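Local atomic coordinates of lovastatin nonaketide synthase, polyketide synthase component (Aspergillus terreus, PDB entry 7CPX), a protein that builds the polyketide precursor of lovastatin, dihydromonacolin L, from malonyl-CoA by iterative condensation, methylation and reduction on its carrier domain, together with its partner LovC. Residues R1307-L1320 and H1351-E1363. The protein carries 2 engineered substitutions. Residues are numbered along the deposited sequence; the frame is centred on the assembly and turned at random.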
loop_
_atom_site.group_PDB
_atom_site.type_symbol
_atom_site.label_atom_id
_atom_site.label_comp_id
_atom_site.label_asym_id
_atom_site.label_seq_id
_atom_site.Cartn_x
_atom_site.Cartn_y
_atom_site.Cartn_z
ATOM N N ARG A 1307 64.497 -9.730 59.726
ATOM C CA ARG A 1307 65.149 -10.908 60.285
ATOM C C ARG A 1307 66.247 -11.393 59.350
ATOM O O ARG A 1307 67.290 -11.880 59.799
ATOM C CB ARG A 1307 64.121 -12.018 60.523
ATOM C CG ARG A 1307 64.688 -13.296 61.124
ATOM C CD ARG A 1307 63.678 -14.431 61.044
ATOM N NE ARG A 1307 63.417 -14.833 59.667
ATOM C CZ ARG A 1307 62.499 -15.718 59.302
ATOM N NH1 ARG A 1307 61.720 -16.314 60.190
ATOM N NH2 ARG A 1307 62.359 -16.013 58.012
ATOM N N ILE A 1308 66.012 -11.263 58.045
ATOM C CA ILE A 1308 67.022 -11.650 57.066
ATOM C C ILE A 1308 68.289 -10.825 57.259
ATOM O O ILE A 1308 69.407 -11.337 57.131
ATOM C CB ILE A 1308 66.455 -11.503 55.641
ATOM C CG1 ILE A 1308 65.437 -12.613 55.360
ATOM C CG2 ILE A 1308 67.576 -11.526 54.617
ATOM C CD1 ILE A 1308 64.573 -12.375 54.133
ATOM N N VAL A 1309 68.136 -9.546 57.598
ATOM C CA VAL A 1309 69.254 -8.614 57.629
ATOM C C VAL A 1309 69.652 -8.193 59.041
ATOM O O VAL A 1309 70.737 -7.615 59.210
ATOM C CB VAL A 1309 68.943 -7.365 56.777
ATOM C CG1 VAL A 1309 67.701 -6.653 57.305
ATOM C CG2 VAL A 1309 70.134 -6.424 56.755
ATOM N N TYR A 1310 68.832 -8.472 60.056
ATOM C CA TYR A 1310 69.045 -7.865 61.366
ATOM C C TYR A 1310 70.366 -8.278 62.004
ATOM O O TYR A 1310 70.819 -7.613 62.942
ATOM C CB TYR A 1310 67.894 -8.228 62.306
ATOM C CG TYR A 1310 68.174 -9.431 63.180
ATOM C CD1 TYR A 1310 67.993 -10.721 62.700
ATOM C CD2 TYR A 1310 68.619 -9.275 64.486
ATOM C CE1 TYR A 1310 68.248 -11.821 63.496
ATOM C CE2 TYR A 1310 68.877 -10.369 65.289
ATOM C CZ TYR A 1310 68.689 -11.640 64.790
ATOM O OH TYR A 1310 68.945 -12.732 65.587
ATOM N N PHE A 1311 70.993 -9.356 61.529
ATOM C CA PHE A 1311 72.168 -9.885 62.216
ATOM C C PHE A 1311 73.309 -8.874 62.234
ATOM O O PHE A 1311 73.883 -8.590 63.291
ATOM C CB PHE A 1311 72.616 -11.189 61.556
ATOM C CG PHE A 1311 71.649 -12.323 61.734
ATOM C CD1 PHE A 1311 70.580 -12.484 60.869
ATOM C CD2 PHE A 1311 71.809 -13.229 62.769
ATOM C CE1 PHE A 1311 69.691 -13.529 61.031
ATOM C CE2 PHE A 1311 70.923 -14.275 62.936
ATOM C CZ PHE A 1311 69.862 -14.426 62.067
ATOM N N TYR A 1312 73.654 -8.317 61.073
ATOM C CA TYR A 1312 74.788 -7.405 60.947
ATOM C C TYR A 1312 74.342 -6.067 60.372
ATOM O O TYR A 1312 75.102 -5.387 59.676
ATOM C CB TYR A 1312 75.891 -8.005 60.076
ATOM C CG TYR A 1312 76.017 -9.512 60.149
ATOM C CD1 TYR A 1312 76.074 -10.171 61.369
ATOM C CD2 TYR A 1312 76.085 -10.276 58.990
ATOM C CE1 TYR A 1312 76.192 -11.547 61.433
ATOM C CE2 TYR A 1312 76.202 -11.650 59.044
ATOM C CZ TYR A 1312 76.255 -12.281 60.267
ATOM O OH TYR A 1312 76.373 -13.651 60.322
ATOM N N ILE A 1313 73.105 -5.663 60.664
ATOM C CA ILE A 1313 72.579 -4.425 60.093
ATOM C C ILE A 1313 73.470 -3.246 60.457
ATOM O O ILE A 1313 73.748 -2.379 59.620
ATOM C CB ILE A 1313 71.124 -4.193 60.548
ATOM C CG1 ILE A 1313 70.589 -2.880 59.969
ATOM C CG2 ILE A 1313 71.022 -4.174 62.068
ATOM C CD1 ILE A 1313 70.433 -2.897 58.463
ATOM N N ARG A 1314 73.926 -3.187 61.710
ATOM C CA ARG A 1314 74.758 -2.065 62.133
ATOM C C ARG A 1314 76.016 -1.953 61.284
ATOM O O ARG A 1314 76.544 -0.851 61.101
ATOM C CB ARG A 1314 75.125 -2.213 63.610
ATOM C CG ARG A 1314 73.934 -2.178 64.562
ATOM C CD ARG A 1314 73.247 -0.817 64.573
ATOM N NE ARG A 1314 72.271 -0.674 63.499
ATOM C CZ ARG A 1314 70.991 -1.014 63.592
ATOM N NH1 ARG A 1314 70.491 -1.534 64.702
ATOM N NH2 ARG A 1314 70.193 -0.830 62.545
ATOM N N SER A 1315 76.509 -3.076 60.757
ATOM C CA SER A 1315 77.662 -3.035 59.866
ATOM C C SER A 1315 77.250 -2.804 58.419
ATOM O O SER A 1315 78.031 -2.256 57.634
ATOM C CB SER A 1315 78.458 -4.335 59.980
ATOM O OG SER A 1315 78.881 -4.558 61.314
ATOM N N PHE A 1316 76.034 -3.213 58.050
ATOM C CA PHE A 1316 75.577 -3.048 56.675
ATOM C C PHE A 1316 75.244 -1.599 56.353
ATOM O O PHE A 1316 75.258 -1.212 55.178
ATOM C CB PHE A 1316 74.347 -3.922 56.427
ATOM C CG PHE A 1316 74.624 -5.398 56.462
ATOM C CD1 PHE A 1316 75.748 -5.927 55.848
ATOM C CD2 PHE A 1316 73.756 -6.259 57.109
ATOM C CE1 PHE A 1316 75.996 -7.283 55.876
ATOM C CE2 PHE A 1316 73.996 -7.618 57.136
ATOM C CZ PHE A 1316 75.120 -8.130 56.521
ATOM N N LEU A 1317 74.952 -0.785 57.374
ATOM C CA LEU A 1317 74.379 0.539 57.158
ATOM C C LEU A 1317 75.082 1.288 56.032
ATOM O O LEU A 1317 74.494 1.540 54.973
ATOM C CB LEU A 1317 74.457 1.352 58.457
ATOM C CG LEU A 1317 73.873 0.722 59.723
ATOM C CD1 LEU A 1317 74.045 1.664 60.906
ATOM C CD2 LEU A 1317 72.409 0.364 59.532
ATOM N N SER A 1318 76.363 1.603 56.227
ATOM C CA SER A 1318 77.086 2.364 55.217
ATOM C C SER A 1318 77.048 1.651 53.873
ATOM O O SER A 1318 76.722 2.263 52.848
ATOM C CB SER A 1318 78.529 2.594 55.662
ATOM O OG SER A 1318 79.236 3.374 54.712
ATOM N N GLN A 1319 77.337 0.349 53.866
ATOM C CA GLN A 1319 77.279 -0.405 52.620
ATOM C C GLN A 1319 75.931 -0.218 51.943
ATOM O O GLN A 1319 75.863 0.045 50.736
ATOM C CB GLN A 1319 77.547 -1.886 52.890
ATOM C CG GLN A 1319 78.853 -2.153 53.621
ATOM C CD GLN A 1319 79.101 -3.629 53.858
ATOM O OE1 GLN A 1319 79.169 -4.419 52.916
ATOM N NE2 GLN A 1319 79.237 -4.011 55.123
ATOM N N LEU A 1320 74.844 -0.310 52.713
ATOM C CA LEU A 1320 73.521 -0.133 52.128
ATOM C C LEU A 1320 73.423 1.208 51.417
ATOM O O LEU A 1320 72.953 1.281 50.276
ATOM C CB LEU A 1320 72.450 -0.252 53.210
ATOM C CG LEU A 1320 72.333 -1.633 53.859
ATOM C CD1 LEU A 1320 71.571 -1.549 55.170
ATOM C CD2 LEU A 1320 71.654 -2.612 52.913
ATOM N N HIS A 1351 73.318 -9.307 49.583
ATOM C CA HIS A 1351 73.803 -10.031 50.748
ATOM C C HIS A 1351 73.895 -9.157 51.989
ATOM O O HIS A 1351 73.929 -9.692 53.100
ATOM C CB HIS A 1351 75.166 -10.653 50.441
ATOM C CG HIS A 1351 75.081 -11.926 49.659
ATOM N ND1 HIS A 1351 74.529 -11.989 48.397
ATOM C CD2 HIS A 1351 75.464 -13.188 49.966
ATOM C CE1 HIS A 1351 74.583 -13.234 47.957
ATOM N NE2 HIS A 1351 75.146 -13.981 48.890
ATOM N N LEU A 1352 73.920 -7.832 51.831
ATOM C CA LEU A 1352 73.740 -6.954 52.979
ATOM C C LEU A 1352 72.468 -7.291 53.737
ATOM O O LEU A 1352 72.279 -6.806 54.855
ATOM C CB LEU A 1352 73.695 -5.483 52.549
ATOM C CG LEU A 1352 74.920 -4.898 51.842
ATOM C CD1 LEU A 1352 74.715 -3.416 51.561
ATOM C CD2 LEU A 1352 76.194 -5.113 52.640
ATOM N N TRP A 1353 71.587 -8.080 53.139
ATOM C CA TRP A 1353 70.481 -8.721 53.827
ATOM C C TRP A 1353 70.624 -10.232 53.858
ATOM O O TRP A 1353 70.312 -10.855 54.874
ATOM C CB TRP A 1353 69.154 -8.346 53.151
ATOM C CG TRP A 1353 68.964 -6.868 52.938
ATOM C CD1 TRP A 1353 69.770 -6.028 52.222
ATOM C CD2 TRP A 1353 67.880 -6.065 53.420
ATOM N NE1 TRP A 1353 69.264 -4.753 52.242
ATOM C CE2 TRP A 1353 68.102 -4.748 52.968
ATOM C CE3 TRP A 1353 66.745 -6.330 54.190
ATOM C CZ2 TRP A 1353 67.235 -3.701 53.266
ATOM C CZ3 TRP A 1353 65.886 -5.290 54.485
ATOM C CH2 TRP A 1353 66.134 -3.991 54.023
ATOM N N TYR A 1354 71.122 -10.840 52.780
ATOM C CA TYR A 1354 71.221 -12.291 52.694
ATOM C C TYR A 1354 72.491 -12.851 53.329
ATOM O O TYR A 1354 72.632 -14.077 53.407
ATOM C CB TYR A 1354 71.160 -12.755 51.230
ATOM C CG TYR A 1354 70.044 -12.154 50.395
ATOM C CD1 TYR A 1354 68.975 -11.487 50.982
ATOM C CD2 TYR A 1354 70.061 -12.266 49.012
ATOM C CE1 TYR A 1354 67.963 -10.942 50.214
ATOM C CE2 TYR A 1354 69.051 -11.729 48.237
ATOM C CZ TYR A 1354 68.005 -11.068 48.843
ATOM O OH TYR A 1354 67.000 -10.530 48.073
ATOM N N ASP A 1355 73.413 -12.000 53.775
ATOM C CA ASP A 1355 74.672 -12.488 54.333
ATOM C C ASP A 1355 74.499 -13.472 55.482
ATOM O O ASP A 1355 75.193 -14.502 55.482
ATOM C CB ASP A 1355 75.530 -11.304 54.806
ATOM C CG ASP A 1355 76.492 -10.813 53.743
ATOM O OD1 ASP A 1355 77.086 -11.656 53.038
ATOM O OD2 ASP A 1355 76.653 -9.581 53.610
ATOM N N PRO A 1356 73.626 -13.240 56.466
ATOM C CA PRO A 1356 73.614 -14.106 57.655
ATOM C C PRO A 1356 73.119 -15.517 57.373
ATOM O O PRO A 1356 72.134 -15.970 57.966
ATOM C CB PRO A 1356 72.675 -13.364 58.618
ATOM C CG PRO A 1356 72.618 -11.960 58.107
ATOM C CD PRO A 1356 72.741 -12.075 56.629
ATOM N N GLY A 1357 73.801 -16.223 56.471
ATOM C CA GLY A 1357 73.484 -17.599 56.166
ATOM C C GLY A 1357 72.337 -17.796 55.202
ATOM O O GLY A 1357 72.172 -18.903 54.677
ATOM N N TRP A 1358 71.536 -16.761 54.947
ATOM C CA TRP A 1358 70.407 -16.912 54.035
ATOM C C TRP A 1358 70.884 -17.027 52.592
ATOM O O TRP A 1358 70.451 -17.919 51.854
ATOM C CB TRP A 1358 69.446 -15.734 54.195
ATOM C CG TRP A 1358 69.114 -15.409 55.621
ATOM C CD1 TRP A 1358 69.770 -14.533 56.436
ATOM C CD2 TRP A 1358 68.043 -15.956 56.400
ATOM N NE1 TRP A 1358 69.174 -14.501 57.673
ATOM C CE2 TRP A 1358 68.112 -15.366 57.677
ATOM C CE3 TRP A 1358 67.033 -16.888 56.140
ATOM C CZ2 TRP A 1358 67.210 -15.676 58.693
ATOM C CZ3 TRP A 1358 66.139 -17.195 57.150
ATOM C CH2 TRP A 1358 66.234 -16.591 58.410
ATOM N N GLU A 1359 71.793 -16.142 52.181
ATOM C CA GLU A 1359 72.339 -16.152 50.827
ATOM C C GLU A 1359 71.231 -16.306 49.788
ATOM O O GLU A 1359 70.130 -15.776 49.969
ATOM C CB GLU A 1359 73.376 -17.269 50.689
ATOM C CG GLU A 1359 74.483 -17.208 51.728
ATOM C CD GLU A 1359 75.588 -18.209 51.460
ATOM O OE1 GLU A 1359 75.474 -18.975 50.480
ATOM O OE2 GLU A 1359 76.572 -18.231 52.230
ATOM N N ASN A 1360 71.506 -17.035 48.702
ATOM C CA ASN A 1360 70.518 -17.186 47.641
ATOM C C ASN A 1360 69.256 -17.887 48.120
ATOM O O ASN A 1360 68.208 -17.753 47.477
ATOM C CB ASN A 1360 71.121 -17.956 46.465
ATOM C CG ASN A 1360 72.060 -17.104 45.633
ATOM O OD1 ASN A 1360 71.631 -16.406 44.713
ATOM N ND2 ASN A 1360 73.348 -17.157 45.951
ATOM N N ASP A 1361 69.322 -18.629 49.228
ATOM C CA ASP A 1361 68.112 -19.233 49.769
ATOM C C ASP A 1361 67.070 -18.183 50.123
ATOM O O ASP A 1361 65.876 -18.496 50.158
ATOM C CB ASP A 1361 68.441 -20.077 51.001
ATOM C CG ASP A 1361 67.235 -20.824 51.535
ATOM O OD1 ASP A 1361 66.768 -21.763 50.857
ATOM O OD2 ASP A 1361 66.756 -20.471 52.633
ATOM N N THR A 1362 67.496 -16.941 50.375
ATOM C CA THR A 1362 66.535 -15.874 50.625
ATOM C C THR A 1362 65.550 -15.741 49.475
ATOM O O THR A 1362 64.397 -15.352 49.686
ATOM C CB THR A 1362 67.254 -14.542 50.841
ATOM O OG1 THR A 1362 68.316 -14.708 51.786
ATOM C CG2 THR A 1362 66.279 -13.495 51.356
ATOM N N GLU A 1363 65.985 -16.059 48.253
ATOM C CA GLU A 1363 65.076 -16.018 47.114
ATOM C C GLU A 1363 63.855 -16.887 47.372
ATOM O O GLU A 1363 62.721 -16.482 47.088
ATOM C CB GLU A 1363 65.801 -16.474 45.847
ATOM C CG GLU A 1363 65.476 -15.641 44.620
ATOM C CD GLU A 1363 66.010 -14.226 44.723
ATOM O OE1 GLU A 1363 66.885 -13.979 45.581
ATOM O OE2 GLU A 1363 65.554 -13.359 43.952
#
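F1316 and L1352 both turn CG away from their own carbonyl carbon (chi1 -67° for F1316), and the two side chains pass each other in opposite directions. The phenyl ring lies over the backbone of L1352, whose CA stands 3.7 Å from the F1316 ring centroid, close to the ring normal, in a CH-pi contact. Beyond the ring, the L1352 fork divides between side chains of helix 1313-1324: CD2 meets F1316 CD1 and the Q1319 chain, while CD1 meets L1320 CD2. That same L1320 methyl also lies 4.0 Å from W1353 CD1. On V1309, CG2 points opposite the backbone N and comes over one face of the W1353 indole, 4.3 Å from the centroid of its five-membered ring; CG1 lies along the six-membered ring. F1559 meets the W1353 ring as well, and V1309 further touches T1555; these mostly helical turns, with no strand between the two segments, probably belong to the helical part of the methyltransferase region, and they lie against helix 1554-1561, away from the annotated active sites. The contact joins helices 1298-1309 and 1313-1324 and the turn between them to the end of helix 1339-1354, the loop after it and the start of helix 1361-1370. No hydrogen bond crosses it. Y1312, the N-cap of helix 1313-1324, runs alongside P1356, with its CE2 3.7 Å from P1356 CG; the proline is the centre of an inverse gamma turn. W1358 receives I1308 CA over one face, 4.0 Å from the centroid of its five-membered ring, and F1311 CE1 at its edge. The F1311 and W1358 rings are inclined at 54°. R1307 crosses W1358 at about a right angle, its guanidinium plane 13° from the indole, and NE comes obliquely to W1358 CH2 at 3.6 Å. I1308 CD1 meets T1362 CG2 tip to tip at 3.4 Å.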